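Local coordinates for protein Co-type Nitrile Hydratase beta subunit (Pseudomonas putida, PDB 3QYH) that forms the beta subunit of a cobalt-type nitrile hydratase, an enzyme that hydrates nitriles to the corresponding amides, at residues A129-L140 against L211-A219. Numbering follows the deposited sequence.
Sequences ARFAVGDKVRVL and LWDDYLEPA
Arg-130 meets Asp-213 side-on, and the pair illustrates how a carboxylate can tie down both the backbone and the side chain of one residue. Asp-213 OD1 lies in the guanidinium plane of Arg-130 and takes its NE at 2.7 Å, a salt bridge, while the Arg-130 backbone N runs almost straight (178°) to Asp-213 OD2, each oxygen offering its syn lone pair; OD2 also serves Tyr-186. The bend at chi3 (-67°) folds the guanidinium back so that Arg-130 NH2 reaches Leu-216 O (2.8 Å) and Asp-213 O, meeting both from above their carbonyl planes, with water 1 linking NH1 to Leu-216 O. Phe-131 CZ sits over the guanidinium centre, 3.7 Å above its plane, and the ring lies between Arg-130 CB on one face and Val-137 CG1 on the other; Asp-213 O lies at its edge, and Leu-216 CB packs obliquely on CE2. A 3-10 turn, 213-215, leads into strand 216-218, whose antiparallel pairing with 136-139 joins the last and first strands of the SH3-like C-terminal part. Arg-138 and Glu-217 exchange two backbone bonds there, and Leu-140 N closes on Tyr-215 O. Val-139 CG2 rests on both Leu-211 CD1 (3.8 Å) and Leu-216 CD2 (3.9 Å), whereas on the opposite face, where Arg-138 and Glu-217 point, Leu-140 CD2 meets the Glu-217 carboxylate.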
loop_
_atom_site.group_PDB
_atom_site.type_symbol
_atom_site.label_atom_id
_atom_site.label_comp_id
_atom_site.label_asym_id
_atom_site.label_seq_id
_atom_site.Cartn_x
_atom_site.Cartn_y
_atom_site.Cartn_z
ATOM N N ALA B 129 -13.428 22.118 -0.114
ATOM C CA ALA B 129 -12.236 22.094 0.715
ATOM C C ALA B 129 -12.318 23.212 1.752
ATOM O O ALA B 129 -12.551 24.367 1.399
ATOM C CB ALA B 129 -10.995 22.260 -0.146
ATOM N N ARG B 130 -12.147 22.867 3.028
ATOM C CA ARG B 130 -12.104 23.875 4.087
ATOM C C ARG B 130 -10.694 24.395 4.306
ATOM O O ARG B 130 -10.515 25.434 4.923
ATOM C CB ARG B 130 -12.618 23.296 5.407
ATOM C CG ARG B 130 -14.096 23.030 5.445
ATOM C CD ARG B 130 -14.479 22.618 6.872
ATOM N NE ARG B 130 -13.896 21.326 7.223
ATOM C CZ ARG B 130 -13.686 20.895 8.465
ATOM N NH1 ARG B 130 -13.975 21.667 9.513
ATOM N NH2 ARG B 130 -13.166 19.691 8.660
ATOM N N PHE B 131 -9.687 23.670 3.825
ATOM C CA PHE B 131 -8.307 24.032 4.111
ATOM C C PHE B 131 -7.462 24.309 2.854
ATOM O O PHE B 131 -7.708 23.773 1.779
ATOM C CB PHE B 131 -7.651 22.951 4.987
ATOM C CG PHE B 131 -8.492 22.554 6.168
ATOM C CD1 PHE B 131 -8.617 23.394 7.257
ATOM C CD2 PHE B 131 -9.191 21.364 6.165
ATOM C CE1 PHE B 131 -9.423 23.042 8.330
ATOM C CE2 PHE B 131 -9.993 21.006 7.248
ATOM C CZ PHE B 131 -10.102 21.854 8.326
ATOM N N ALA B 132 -6.446 25.137 3.017
ATOM C CA ALA B 132 -5.546 25.457 1.929
ATOM C C ALA B 132 -4.163 25.026 2.352
ATOM O O ALA B 132 -3.888 24.930 3.551
ATOM C CB ALA B 132 -5.571 26.952 1.661
ATOM N N VAL B 133 -3.268 24.779 1.396
ATOM C CA VAL B 133 -1.929 24.431 1.830
ATOM C C VAL B 133 -1.328 25.587 2.629
ATOM O O VAL B 133 -1.581 26.753 2.327
ATOM C CB VAL B 133 -0.984 23.871 0.698
ATOM C CG1 VAL B 133 -1.749 23.411 -0.523
ATOM C CG2 VAL B 133 0.194 24.753 0.414
ATOM N N GLY B 134 -0.569 25.249 3.669
ATOM C CA GLY B 134 -0.090 26.231 4.629
ATOM C C GLY B 134 -0.942 26.322 5.898
ATOM O O GLY B 134 -0.466 26.773 6.944
ATOM N N ASP B 135 -2.198 25.902 5.830
ATOM C CA ASP B 135 -3.061 25.966 7.012
ATOM C C ASP B 135 -2.560 25.026 8.113
ATOM O O ASP B 135 -2.108 23.910 7.831
ATOM C CB ASP B 135 -4.492 25.581 6.654
ATOM C CG ASP B 135 -5.291 26.740 6.126
ATOM O OD1 ASP B 135 -4.797 27.877 6.207
ATOM O OD2 ASP B 135 -6.414 26.519 5.630
ATOM N N LYS B 136 -2.624 25.474 9.360
ATOM C CA LYS B 136 -2.336 24.592 10.491
ATOM C C LYS B 136 -3.638 23.909 10.847
ATOM O O LYS B 136 -4.667 24.557 10.961
ATOM C CB LYS B 136 -1.819 25.376 11.703
ATOM C CG LYS B 136 -0.558 26.198 11.437
ATOM C CD LYS B 136 0.649 25.322 11.099
ATOM C CE LYS B 136 1.124 24.522 12.292
ATOM N NZ LYS B 136 1.646 25.395 13.389
ATOM N N VAL B 137 -3.597 22.591 10.997
ATOM C CA VAL B 137 -4.794 21.839 11.328
ATOM C C VAL B 137 -4.526 20.890 12.487
ATOM O O VAL B 137 -3.391 20.493 12.721
ATOM C CB VAL B 137 -5.316 21.011 10.122
ATOM C CG1 VAL B 137 -5.848 21.933 8.997
ATOM C CG2 VAL B 137 -4.230 20.091 9.597
ATOM N N ARG B 138 -5.577 20.550 13.227
ATOM C CA ARG B 138 -5.468 19.522 14.251
ATOM C C ARG B 138 -6.353 18.342 13.869
ATOM O O ARG B 138 -7.476 18.519 13.405
ATOM C CB ARG B 138 -5.864 20.067 15.634
ATOM C CG ARG B 138 -5.521 19.120 16.790
ATOM C CD ARG B 138 -6.073 19.616 18.131
ATOM N NE ARG B 138 -5.545 20.928 18.495
ATOM C CZ ARG B 138 -4.415 21.123 19.163
ATOM N NH1 ARG B 138 -3.675 20.087 19.537
ATOM N NH2 ARG B 138 -4.019 22.356 19.449
ATOM N N VAL B 139 -5.834 17.138 14.051
ATOM C CA VAL B 139 -6.595 15.928 13.769
ATOM C C VAL B 139 -7.579 15.702 14.906
ATOM O O VAL B 139 -7.190 15.716 16.077
ATOM C CB VAL B 139 -5.678 14.697 13.647
ATOM C CG1 VAL B 139 -6.504 13.431 13.367
ATOM C CG2 VAL B 139 -4.631 14.946 12.543
ATOM N N LEU B 140 -8.844 15.504 14.570
ATOM C CA LEU B 140 -9.870 15.308 15.581
ATOM C C LEU B 140 -9.624 14.028 16.378
ATOM O O LEU B 140 -9.183 13.011 15.842
ATOM C CB LEU B 140 -11.266 15.282 14.955
ATOM C CG LEU B 140 -11.708 16.577 14.261
ATOM C CD1 LEU B 140 -13.069 16.406 13.617
ATOM C CD2 LEU B 140 -11.734 17.728 15.254
ATOM N N LEU B 211 -5.044 12.632 4.980
ATOM C CA LEU B 211 -6.178 12.718 5.886
ATOM C C LEU B 211 -7.350 13.399 5.201
ATOM O O LEU B 211 -7.159 14.348 4.436
ATOM C CB LEU B 211 -5.772 13.487 7.141
ATOM C CG LEU B 211 -4.738 12.748 7.996
ATOM C CD1 LEU B 211 -4.129 13.677 9.021
ATOM C CD2 LEU B 211 -5.347 11.496 8.691
ATOM N N TRP B 212 -8.554 12.905 5.468
ATOM C CA TRP B 212 -9.756 13.443 4.865
ATOM C C TRP B 212 -10.190 14.731 5.560
ATOM O O TRP B 212 -9.917 14.934 6.742
ATOM C CB TRP B 212 -10.874 12.409 4.903
ATOM C CG TRP B 212 -10.810 11.371 3.781
ATOM C CD1 TRP B 212 -11.631 11.293 2.684
ATOM C CD2 TRP B 212 -9.883 10.285 3.662
ATOM N NE1 TRP B 212 -11.266 10.224 1.898
ATOM C CE2 TRP B 212 -10.200 9.587 2.482
ATOM C CE3 TRP B 212 -8.822 9.826 4.447
ATOM C CZ2 TRP B 212 -9.489 8.463 2.066
ATOM C CZ3 TRP B 212 -8.128 8.704 4.030
ATOM C CH2 TRP B 212 -8.470 8.032 2.863
ATOM N N ASP B 213 -10.858 15.600 4.813
ATOM C CA ASP B 213 -11.228 16.939 5.278
ATOM C C ASP B 213 -11.922 16.906 6.641
ATOM O O ASP B 213 -11.517 17.621 7.562
ATOM C CB ASP B 213 -12.128 17.630 4.239
ATOM C CG ASP B 213 -12.364 19.093 4.550
ATOM O OD1 ASP B 213 -13.014 19.365 5.566
ATOM O OD2 ASP B 213 -11.902 19.966 3.770
ATOM N N ASP B 214 -12.955 16.081 6.789
ATOM C CA ASP B 214 -13.660 16.073 8.069
ATOM C C ASP B 214 -12.962 15.291 9.189
ATOM O O ASP B 214 -13.547 15.094 10.244
ATOM C CB ASP B 214 -15.144 15.681 7.927
ATOM C CG ASP B 214 -15.346 14.224 7.565
ATOM O OD1 ASP B 214 -14.359 13.456 7.505
ATOM O OD2 ASP B 214 -16.508 13.840 7.330
ATOM N N TYR B 215 -11.718 14.863 8.961
ATOM C CA TYR B 215 -10.880 14.318 10.034
ATOM C C TYR B 215 -10.237 15.481 10.781
ATOM O O TYR B 215 -9.607 15.290 11.825
ATOM C CB TYR B 215 -9.736 13.478 9.463
ATOM C CG TYR B 215 -10.067 12.088 8.950
ATOM C CD1 TYR B 215 -11.378 11.617 8.886
ATOM C CD2 TYR B 215 -9.042 11.257 8.500
ATOM C CE1 TYR B 215 -11.648 10.315 8.403
ATOM C CE2 TYR B 215 -9.294 9.981 8.011
ATOM C CZ TYR B 215 -10.587 9.509 7.964
ATOM O OH TYR B 215 -10.778 8.229 7.453
ATOM N N LEU B 216 -10.374 16.687 10.234
ATOM C CA LEU B 216 -9.569 17.827 10.686
ATOM C C LEU B 216 -10.396 18.996 11.211
ATOM O O LEU B 216 -11.589 19.103 10.920
ATOM C CB LEU B 216 -8.675 18.329 9.547
ATOM C CG LEU B 216 -7.831 17.290 8.813
ATOM C CD1 LEU B 216 -7.173 17.906 7.592
ATOM C CD2 LEU B 216 -6.780 16.679 9.748
ATOM N N GLU B 217 -9.738 19.873 11.977
ATOM C CA GLU B 217 -10.299 21.171 12.359
ATOM C C GLU B 217 -9.155 22.163 12.323
ATOM O O GLU B 217 -8.001 21.757 12.417
ATOM C CB GLU B 217 -10.875 21.133 13.774
ATOM C CG GLU B 217 -9.821 21.059 14.858
ATOM C CD GLU B 217 -10.418 20.996 16.272
ATOM O OE1 GLU B 217 -11.643 21.200 16.440
ATOM O OE2 GLU B 217 -9.649 20.733 17.215
ATOM N N PRO B 218 -9.473 23.471 12.192
ATOM C CA PRO B 218 -8.441 24.512 12.227
ATOM C C PRO B 218 -7.680 24.425 13.531
ATOM O O PRO B 218 -8.294 24.171 14.573
ATOM C CB PRO B 218 -9.247 25.812 12.165
ATOM C CG PRO B 218 -10.538 25.444 11.537
ATOM C CD PRO B 218 -10.821 24.023 11.964
ATOM N N ALA B 219 -6.364 24.590 13.490
ATOM C CA ALA B 219 -5.579 24.465 14.707
ATOM C C ALA B 219 -5.832 25.650 15.645
ATOM O O ALA B 219 -6.134 26.758 15.190
ATOM C CB ALA B 219 -4.107 24.340 14.396
ATOM O OXT ALA B 219 -5.740 25.526 16.876
HETATM O O HOH W 1 -13.915 20.040 11.897
#